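Long-range contacts in (R)-specific enoyl-CoA hydratase (PDB 5CPG), which probably catalyses the reversible, stereospecific hydration of trans-2-enoyl-CoA to (3R)-3-hydroxyacyl-CoA: residues A[3-8]-A[139-144]; A[78-83]-A[133-138]. One frame throughout, in Å; residues are numbered along the deposited sequence.

In the fold
From the N terminus the chain enters 3-8, whose partner 139-144 comes 131 residues later, so interaction 1 closes a loop that takes in almost the whole hotdog fold. Within that loop lie strand 16-22, the three helices and then 78-83, which pairs with 133-138 in interaction 2. This inner loop contains strands and turns but no helix, and it joins strand 81-89, outermost within this chain, to strand 127-136 in the antiparallel sheet. Interaction 2 is thus enclosed by interaction 1 without crossing it. Segments 133-138 and 139-144 are consecutive, and the two contacts meet directly: Tyr8 N is 2.9 Å from Pro138 O, probably a hydrogen bond.

Interaction 1 of 2, residues A[3-8]-A[139-144]; sequences VQNIPY and EEKLSV
The Asn5 amide grips the backbone of Glu140 and Leu142, and Lys141 returns a bond to the backbone O of Asn5, at the end of a two-stranded antiparallel ribbon (3-4 with 143-144) set beside the hotdog domain. Asn5 suits the turn away from the ribbon because its amide offers both an acceptor and a donor. With chi1 at 65°, CG sits between the backbone N and the carbonyl carbon, and the amide reaches across to the backbone of 140-142. Asn5 ND2 gives a bond to Glu140 O at 3.1 Å, lying in the carbonyl plane. Asn5 OD1 takes Leu142 N at 2.7 Å from above its own carbonyl plane; the bond is bent. Asn5 ND2 also bonds to Pro78 O, which ties the amide to interaction 2. Lys141, long enough to cross the gap, bends at chi2 and brings NZ to Asn5 O at 2.7 Å; the same ammonium forms a salt bridge with Glu10. Backbone bonds continue the pairing through Asn5 N to Leu142 O and through the reciprocal pair Val3-Val144. On the face carrying Gln4 and Ser143, Gln4 CG rests 3.5 Å from Ser143 OG, whose hydrogen bond goes to Gln2. Pro7, with no N-H to satisfy, lies against Lys141: its CG is 3.6 Å from Lys141 CA, and its CD is 3.7 Å from Lys141 CD.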
ATOM      1  N   VAL A   3       4.294  -2.532  22.658  1.00 28.39           N
ATOM      2  CA  VAL A   3       3.091  -1.882  22.158  1.00 24.64           C
ATOM      3  C   VAL A   3       1.856  -2.605  22.682  1.00 20.28           C
ATOM      4  O   VAL A   3       1.753  -3.819  22.531  1.00 21.18           O
ATOM      5  CB  VAL A   3       3.088  -1.860  20.611  1.00 20.80           C
ATOM      6  CG1 VAL A   3       1.792  -1.250  20.087  1.00 30.14           C
ATOM      7  CG2 VAL A   3       4.284  -1.064  20.129  1.00 20.03           C
ATOM      8  N   GLN A   4       0.940  -1.865  23.314  1.00 21.39           N
ATOM      9  CA  GLN A   4      -0.307  -2.459  23.816  1.00 27.28           C
ATOM     10  C   GLN A   4      -1.436  -2.152  22.858  1.00 17.79           C
ATOM     11  O   GLN A   4      -1.506  -1.035  22.317  1.00 19.32           O
ATOM     12  CB  GLN A   4      -0.672  -1.936  25.209  1.00 27.97           C
ATOM     13  CG  GLN A   4       0.295  -2.373  26.302  1.00 53.19           C
ATOM     14  CD  GLN A   4      -0.215  -2.073  27.709  1.00 61.10           C
ATOM     15  OE1 GLN A   4      -1.331  -1.576  27.893  1.00 53.79           O
ATOM     16  NE2 GLN A   4       0.603  -2.390  28.710  1.00 51.55           N
ATOM     17  N   ASN A   5      -2.305  -3.134  22.621  1.00 21.01           N
ATOM     18  CA  ASN A   5      -3.455  -2.864  21.764  1.00 14.04           C
ATOM     19  C   ASN A   5      -4.605  -2.256  22.542  1.00 28.40           C
ATOM     20  O   ASN A   5      -4.532  -2.047  23.757  1.00 18.81           O
ATOM     21  CB  ASN A   5      -3.913  -4.123  21.036  1.00 16.58           C
ATOM     22  CG  ASN A   5      -4.452  -5.202  21.956  1.00 28.03           C
ATOM     23  OD1 ASN A   5      -4.515  -5.045  23.177  1.00 24.01           O
ATOM     24  ND2 ASN A   5      -4.853  -6.313  21.362  1.00 17.52           N
ATOM     25  N   ILE A   6      -5.632  -1.902  21.797  1.00 15.47           N
ATOM     26  CA  ILE A   6      -6.918  -1.468  22.332  1.00 19.81           C
ATOM     27  C   ILE A   6      -7.983  -2.443  21.809  1.00 15.09           C
ATOM     28  O   ILE A   6      -8.429  -2.339  20.649  1.00 15.09           O
ATOM     29  CB  ILE A   6      -7.252  -0.033  21.915  1.00 16.90           C
ATOM     30  CG1 ILE A   6      -6.070   0.921  22.138  1.00 19.15           C
ATOM     31  CG2 ILE A   6      -8.540   0.474  22.607  1.00 16.51           C
ATOM     32  CD1 ILE A   6      -5.641   1.055  23.572  1.00 34.63           C
ATOM     33  N   PRO A   7      -8.391  -3.405  22.651  1.00 17.20           N
ATOM     34  CA  PRO A   7      -9.360  -4.427  22.246  1.00 14.32           C
ATOM     35  C   PRO A   7     -10.724  -3.835  21.961  1.00 19.94           C
ATOM     36  O   PRO A   7     -10.998  -2.705  22.354  1.00 17.22           O
ATOM     37  CB  PRO A   7      -9.430  -5.366  23.463  1.00 20.40           C
ATOM     38  CG  PRO A   7      -8.226  -5.024  24.290  1.00 27.15           C
ATOM     39  CD  PRO A   7      -7.970  -3.580  24.053  1.00 23.02           C
ATOM     40  N   TYR A   8     -11.563  -4.614  21.277  1.00 18.48           N
ATOM     41  CA  TYR A   8     -12.886  -4.176  20.859  1.00 17.64           C
ATOM     42  C   TYR A   8     -13.719  -3.539  21.990  1.00 11.44           C
ATOM     43  O   TYR A   8     -14.312  -2.491  21.792  1.00 19.14           O
ATOM     44  CB  TYR A   8     -13.633  -5.370  20.265  1.00 18.90           C
ATOM     45  CG  TYR A   8     -14.999  -5.063  19.696  1.00 20.37           C
ATOM     46  CD1 TYR A   8     -15.155  -4.540  18.414  1.00 13.08           C
ATOM     47  CD2 TYR A   8     -16.144  -5.334  20.430  1.00 25.03           C
ATOM     48  CE1 TYR A   8     -16.423  -4.295  17.877  1.00 11.70           C
ATOM     49  CE2 TYR A   8     -17.401  -5.082  19.913  1.00 17.19           C
ATOM     50  CZ  TYR A   8     -17.539  -4.566  18.652  1.00 23.32           C
ATOM     51  OH  TYR A   8     -18.794  -4.334  18.150  1.00 19.52           O
ATOM     52  N   GLU A 139      -9.912  -9.250  20.239  1.00 23.09           N
ATOM     53  CA  GLU A 139     -10.818  -9.614  21.329  1.00 25.20           C
ATOM     54  C   GLU A 139     -10.163  -9.379  22.688  1.00 27.94           C
ATOM     55  O   GLU A 139     -10.807  -8.891  23.606  1.00 33.45           O
ATOM     56  CB  GLU A 139     -11.255 -11.071  21.195  1.00 30.34           C
ATOM     57  CG  GLU A 139     -12.146 -11.578  22.334  1.00 51.43           C
ATOM     58  CD  GLU A 139     -13.561 -11.001  22.311  1.00 54.62           C
ATOM     59  OE1 GLU A 139     -14.406 -11.502  21.533  1.00 55.28           O
ATOM     60  OE2 GLU A 139     -13.835 -10.058  23.084  1.00 53.21           O
ATOM     61  N   GLU A 140      -8.880  -9.703  22.813  1.00 23.53           N
ATOM     62  CA  GLU A 140      -8.215  -9.655  24.124  1.00 26.10           C
ATOM     63  C   GLU A 140      -7.084  -8.638  24.176  1.00 31.94           C
ATOM     64  O   GLU A 140      -6.514  -8.245  23.140  1.00 24.03           O
ATOM     65  CB  GLU A 140      -7.673 -11.030  24.492  1.00 34.72           C
ATOM     66  CG  GLU A 140      -6.455 -11.445  23.673  1.00 56.56           C
ATOM     67  CD  GLU A 140      -6.802 -11.950  22.269  1.00 63.78           C
ATOM     68  OE1 GLU A 140      -7.995 -11.917  21.883  1.00 70.31           O
ATOM     69  OE2 GLU A 140      -5.870 -12.374  21.548  1.00 68.38           O
ATOM     70  N   LYS A 141      -6.774  -8.188  25.386  1.00 28.60           N
ATOM     71  CA  LYS A 141      -5.727  -7.200  25.585  1.00 21.74           C
ATOM     72  C   LYS A 141      -4.394  -7.861  25.294  1.00 34.20           C
ATOM     73  O   LYS A 141      -4.192  -9.042  25.600  1.00 29.04           O
ATOM     74  CB  LYS A 141      -5.754  -6.647  27.004  1.00 25.96           C
ATOM     75  CG  LYS A 141      -4.845  -5.448  27.248  1.00 40.80           C
ATOM     76  CD  LYS A 141      -5.329  -4.202  26.522  1.00 40.46           C
ATOM     77  CE  LYS A 141      -4.559  -2.964  26.953  1.00 41.80           C
ATOM     78  NZ  LYS A 141      -5.187  -1.733  26.367  1.00 37.74           N
ATOM     79  N   LEU A 142      -3.488  -7.093  24.694  1.00 26.38           N
ATOM     80  CA  LEU A 142      -2.250  -7.637  24.166  1.00 31.79           C
ATOM     81  C   LEU A 142      -1.116  -6.656  24.309  1.00 27.05           C
ATOM     82  O   LEU A 142      -1.306  -5.445  24.168  1.00 29.36           O
ATOM     83  CB  LEU A 142      -2.415  -8.001  22.704  1.00 30.76           C
ATOM     84  CG  LEU A 142      -2.740  -9.433  22.360  1.00 36.65           C
ATOM     85  CD1 LEU A 142      -3.224  -9.472  20.926  1.00 44.77           C
ATOM     86  CD2 LEU A 142      -1.479 -10.239  22.533  1.00 43.26           C
ATOM     87  N   SER A 143       0.061  -7.190  24.610  1.00 33.43           N
ATOM     88  CA  SER A 143       1.284  -6.396  24.668  1.00 31.94           C
ATOM     89  C   SER A 143       2.337  -7.148  23.840  1.00 32.05           C
ATOM     90  O   SER A 143       2.594  -8.335  24.051  1.00 33.69           O
ATOM     91  CB  SER A 143       1.730  -6.183  26.115  1.00 36.57           C
ATOM     92  OG  SER A 143       2.521  -5.016  26.254  1.00 42.28           O
ATOM     93  N   VAL A 144       2.909  -6.473  22.855  1.00 31.96           N
ATOM     94  CA  VAL A 144       3.736  -7.165  21.889  1.00 17.96           C
ATOM     95  C   VAL A 144       5.010  -6.357  21.641  1.00 18.37           C
ATOM     96  O   VAL A 144       4.960  -5.140  21.538  1.00 19.28           O
ATOM     97  CB  VAL A 144       2.971  -7.371  20.558  1.00 35.61           C
ATOM     98  CG1 VAL A 144       3.870  -7.990  19.492  1.00 34.77           C
ATOM     99  CG2 VAL A 144       1.723  -8.227  20.791  1.00 30.51           C
TER

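Interaction 2 of 2, residues A[78-83]-A[133-138]; sequences PGTIYL and AEIMAP
Thr80 turns CG2 anti to its own N (OG1 chi1 -56°), which lays the methyl 3.7 Å from Ile135 CB. Ile135 answers with chi1 at 60°, a setting that holds CG2 beside its backbone N and within 3.9 Å of Tyr82 CD1. The two meet where strand 81-89 of the hotdog sheet pairs antiparallel with strand 127-136. Ile81 and Met136 form a hydrogen-bonded pair, Ile81 N to Met136 O at 2.9 Å and Met136 N to Ile81 O, both donors in the carbonyl plane; Leu83 N to Glu134 O carries the pairing on, and Leu83 also makes backbone hydrogen bonds to the second subunit. Branched Ile135 suits the buried face it shares with Tyr82, where Ile71 of helix 62-73, the hotdog's central helix, packs on it. Ala133 CB lies at the edge of the Tyr82 ring, near its plane; the Tyr82 hydroxyl bonds to Gln85, and across the dimer the ring meets Phe89 of the second subunit. On the other face Leu83 crosses Glu134, CD1 lying near the carboxylate, whose OE2 is held by a salt bridge to Arg113. Gly79, lying against the Pro138 ring, takes a positive phi (100°), a backbone shape that glycine adopts readily. That ring closes the end of the pairing, Pro138 CG 3.3 Å from Pro78 O and Pro138 CD 3.6 Å from Thr80 OG1, which is hydrogen-bonded to Gly77 O.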
ATOM      1  N   PRO A  78      -1.828  -4.289  17.851  1.00 14.58           N
ATOM      2  CA  PRO A  78      -1.607  -5.736  17.682  1.00 16.83           C
ATOM      3  C   PRO A  78      -2.839  -6.634  17.869  1.00 15.54           C
ATOM      4  O   PRO A  78      -3.605  -6.428  18.798  1.00 18.19           O
ATOM      5  CB  PRO A  78      -0.548  -6.038  18.742  1.00 20.00           C
ATOM      6  CG  PRO A  78       0.236  -4.790  18.813  1.00 18.23           C
ATOM      7  CD  PRO A  78      -0.748  -3.653  18.630  1.00 15.71           C
ATOM      8  N   GLY A  79      -3.029  -7.599  16.967  1.00 14.34           N
ATOM      9  CA  GLY A  79      -4.160  -8.494  17.005  1.00 17.28           C
ATOM     10  C   GLY A  79      -5.299  -8.135  16.048  1.00 14.10           C
ATOM     11  O   GLY A  79      -6.235  -8.868  15.919  1.00 18.90           O
ATOM     12  N   THR A  80      -5.200  -6.993  15.383  1.00 11.06           N
ATOM     13  CA  THR A  80      -6.190  -6.566  14.401  1.00 11.83           C
ATOM     14  C   THR A  80      -6.110  -7.342  13.092  1.00 15.61           C
ATOM     15  O   THR A  80      -5.015  -7.640  12.618  1.00 14.99           O
ATOM     16  CB  THR A  80      -5.995  -5.088  14.105  1.00  9.24           C
ATOM     17  OG1 THR A  80      -6.068  -4.367  15.337  1.00 11.73           O
ATOM     18  CG2 THR A  80      -7.039  -4.549  13.142  1.00  9.07           C
ATOM     19  N   ILE A  81      -7.270  -7.667  12.528  1.00  7.64           N
ATOM     20  CA  ILE A  81      -7.371  -8.308  11.229  1.00  9.14           C
ATOM     21  C   ILE A  81      -7.896  -7.288  10.217  1.00  7.91           C
ATOM     22  O   ILE A  81      -8.877  -6.600  10.465  1.00  8.16           O
ATOM     23  CB  ILE A  81      -8.278  -9.532  11.259  1.00 11.86           C
ATOM     24  CG1 ILE A  81      -7.665 -10.560  12.218  1.00 15.48           C
ATOM     25  CG2 ILE A  81      -8.402 -10.142   9.879  1.00 15.67           C
ATOM     26  CD1 ILE A  81      -8.455 -11.845  12.282  1.00 30.07           C
ATOM     27  N   TYR A  82      -7.185  -7.145   9.102  1.00  7.69           N
ATOM     28  CA  TYR A  82      -7.551  -6.192   8.050  1.00  7.24           C
ATOM     29  C   TYR A  82      -8.515  -6.816   7.122  1.00  8.65           C
ATOM     30  O   TYR A  82      -8.210  -7.846   6.515  1.00 13.15           O
ATOM     31  CB  TYR A  82      -6.244  -5.743   7.370  1.00  9.90           C
ATOM     32  CG  TYR A  82      -6.141  -4.329   6.798  1.00  8.69           C
ATOM     33  CD1 TYR A  82      -7.122  -3.376   6.956  1.00  8.92           C
ATOM     34  CD2 TYR A  82      -4.963  -3.941   6.186  1.00  7.53           C
ATOM     35  CE1 TYR A  82      -6.958  -2.062   6.423  1.00  8.38           C
ATOM     36  CE2 TYR A  82      -4.787  -2.641   5.662  1.00  8.05           C
ATOM     37  CZ  TYR A  82      -5.761  -1.723   5.793  1.00  9.14           C
ATOM     38  OH  TYR A  82      -5.501  -0.484   5.261  1.00  9.96           O
ATOM     39  N   LEU A  83      -9.717  -6.244   7.029  1.00  6.28           N
ATOM     40  CA  LEU A  83     -10.716  -6.815   6.137  1.00  6.41           C
ATOM     41  C   LEU A  83     -10.837  -6.031   4.847  1.00  8.95           C
ATOM     42  O   LEU A  83     -11.072  -6.622   3.810  1.00  8.53           O
ATOM     43  CB  LEU A  83     -12.073  -6.886   6.804  1.00  8.41           C
ATOM     44  CG  LEU A  83     -12.059  -7.731   8.069  1.00 10.47           C
ATOM     45  CD1 LEU A  83     -13.418  -7.625   8.694  1.00 11.31           C
ATOM     46  CD2 LEU A  83     -11.791  -9.180   7.696  1.00 14.22           C
ATOM     47  N   ALA A 133     -11.372   2.136   6.638  1.00  8.38           N
ATOM     48  CA  ALA A 133     -10.956   0.746   6.767  1.00  9.67           C
ATOM     49  C   ALA A 133     -12.053  -0.082   7.429  1.00 12.25           C
ATOM     50  O   ALA A 133     -12.791   0.431   8.276  1.00  9.47           O
ATOM     51  CB  ALA A 133      -9.690   0.660   7.605  1.00  8.66           C
ATOM     52  N   GLU A 134     -12.138  -1.362   7.085  1.00  7.33           N
ATOM     53  CA  GLU A 134     -12.968  -2.287   7.839  1.00  6.77           C
ATOM     54  C   GLU A 134     -11.980  -3.276   8.450  1.00  7.74           C
ATOM     55  O   GLU A 134     -11.108  -3.813   7.751  1.00  8.83           O
ATOM     56  CB  GLU A 134     -14.010  -3.003   6.955  1.00  6.68           C
ATOM     57  CG  GLU A 134     -14.936  -3.973   7.769  1.00 11.47           C
ATOM     58  CD  GLU A 134     -15.835  -4.877   6.870  1.00 12.86           C
ATOM     59  OE1 GLU A 134     -15.924  -4.657   5.630  1.00 22.58           O
ATOM     60  OE2 GLU A 134     -16.457  -5.824   7.402  1.00 17.35           O
ATOM     61  N   ILE A 135     -12.069  -3.450   9.756  1.00  6.72           N
ATOM     62  CA  ILE A 135     -11.180  -4.364  10.472  1.00  7.04           C
ATOM     63  C   ILE A 135     -11.964  -5.235  11.442  1.00 11.59           C
ATOM     64  O   ILE A 135     -13.094  -4.927  11.801  1.00  9.79           O
ATOM     65  CB  ILE A 135     -10.095  -3.571  11.257  1.00  7.66           C
ATOM     66  CG1 ILE A 135     -10.792  -2.658  12.271  1.00  9.47           C
ATOM     67  CG2 ILE A 135      -9.199  -2.782  10.243  1.00  6.22           C
ATOM     68  CD1 ILE A 135      -9.850  -1.836  13.176  1.00 11.69           C
ATOM     69  N   MET A 136     -11.332  -6.321  11.881  1.00  8.28           N
ATOM     70  CA  MET A 136     -11.779  -7.033  13.075  1.00  8.78           C
ATOM     71  C   MET A 136     -10.830  -6.676  14.196  1.00 12.50           C
ATOM     72  O   MET A 136      -9.626  -6.953  14.134  1.00 10.61           O
ATOM     73  CB  MET A 136     -11.814  -8.552  12.826  1.00  7.84           C
ATOM     74  CG  MET A 136     -12.339  -9.324  14.037  1.00 19.50           C
ATOM     75  SD  MET A 136     -12.571 -11.052  13.609  1.00 28.22           S
ATOM     76  CE  MET A 136     -13.431 -10.835  12.074  1.00 20.67           C
ATOM     77  N   ALA A 137     -11.358  -6.020  15.226  1.00  6.81           N
ATOM     78  CA  ALA A 137     -10.489  -5.562  16.293  1.00  6.86           C
ATOM     79  C   ALA A 137     -10.157  -6.739  17.192  1.00 12.67           C
ATOM     80  O   ALA A 137     -10.871  -7.749  17.178  1.00 18.14           O
ATOM     81  CB  ALA A 137     -11.187  -4.424  17.103  1.00 11.50           C
ATOM     82  N   PRO A 138      -9.086  -6.618  17.981  1.00 11.24           N
ATOM     83  CA  PRO A 138      -8.640  -7.718  18.838  1.00 14.73           C
ATOM     84  C   PRO A 138      -9.673  -7.985  19.922  1.00 19.15           C
ATOM     85  O   PRO A 138     -10.250  -7.030  20.424  1.00 22.09           O
ATOM     86  CB  PRO A 138      -7.336  -7.195  19.458  1.00 15.15           C
ATOM     87  CG  PRO A 138      -6.916  -6.057  18.607  1.00 19.12           C
ATOM     88  CD  PRO A 138      -8.176  -5.459  18.052  1.00 15.91           C
TER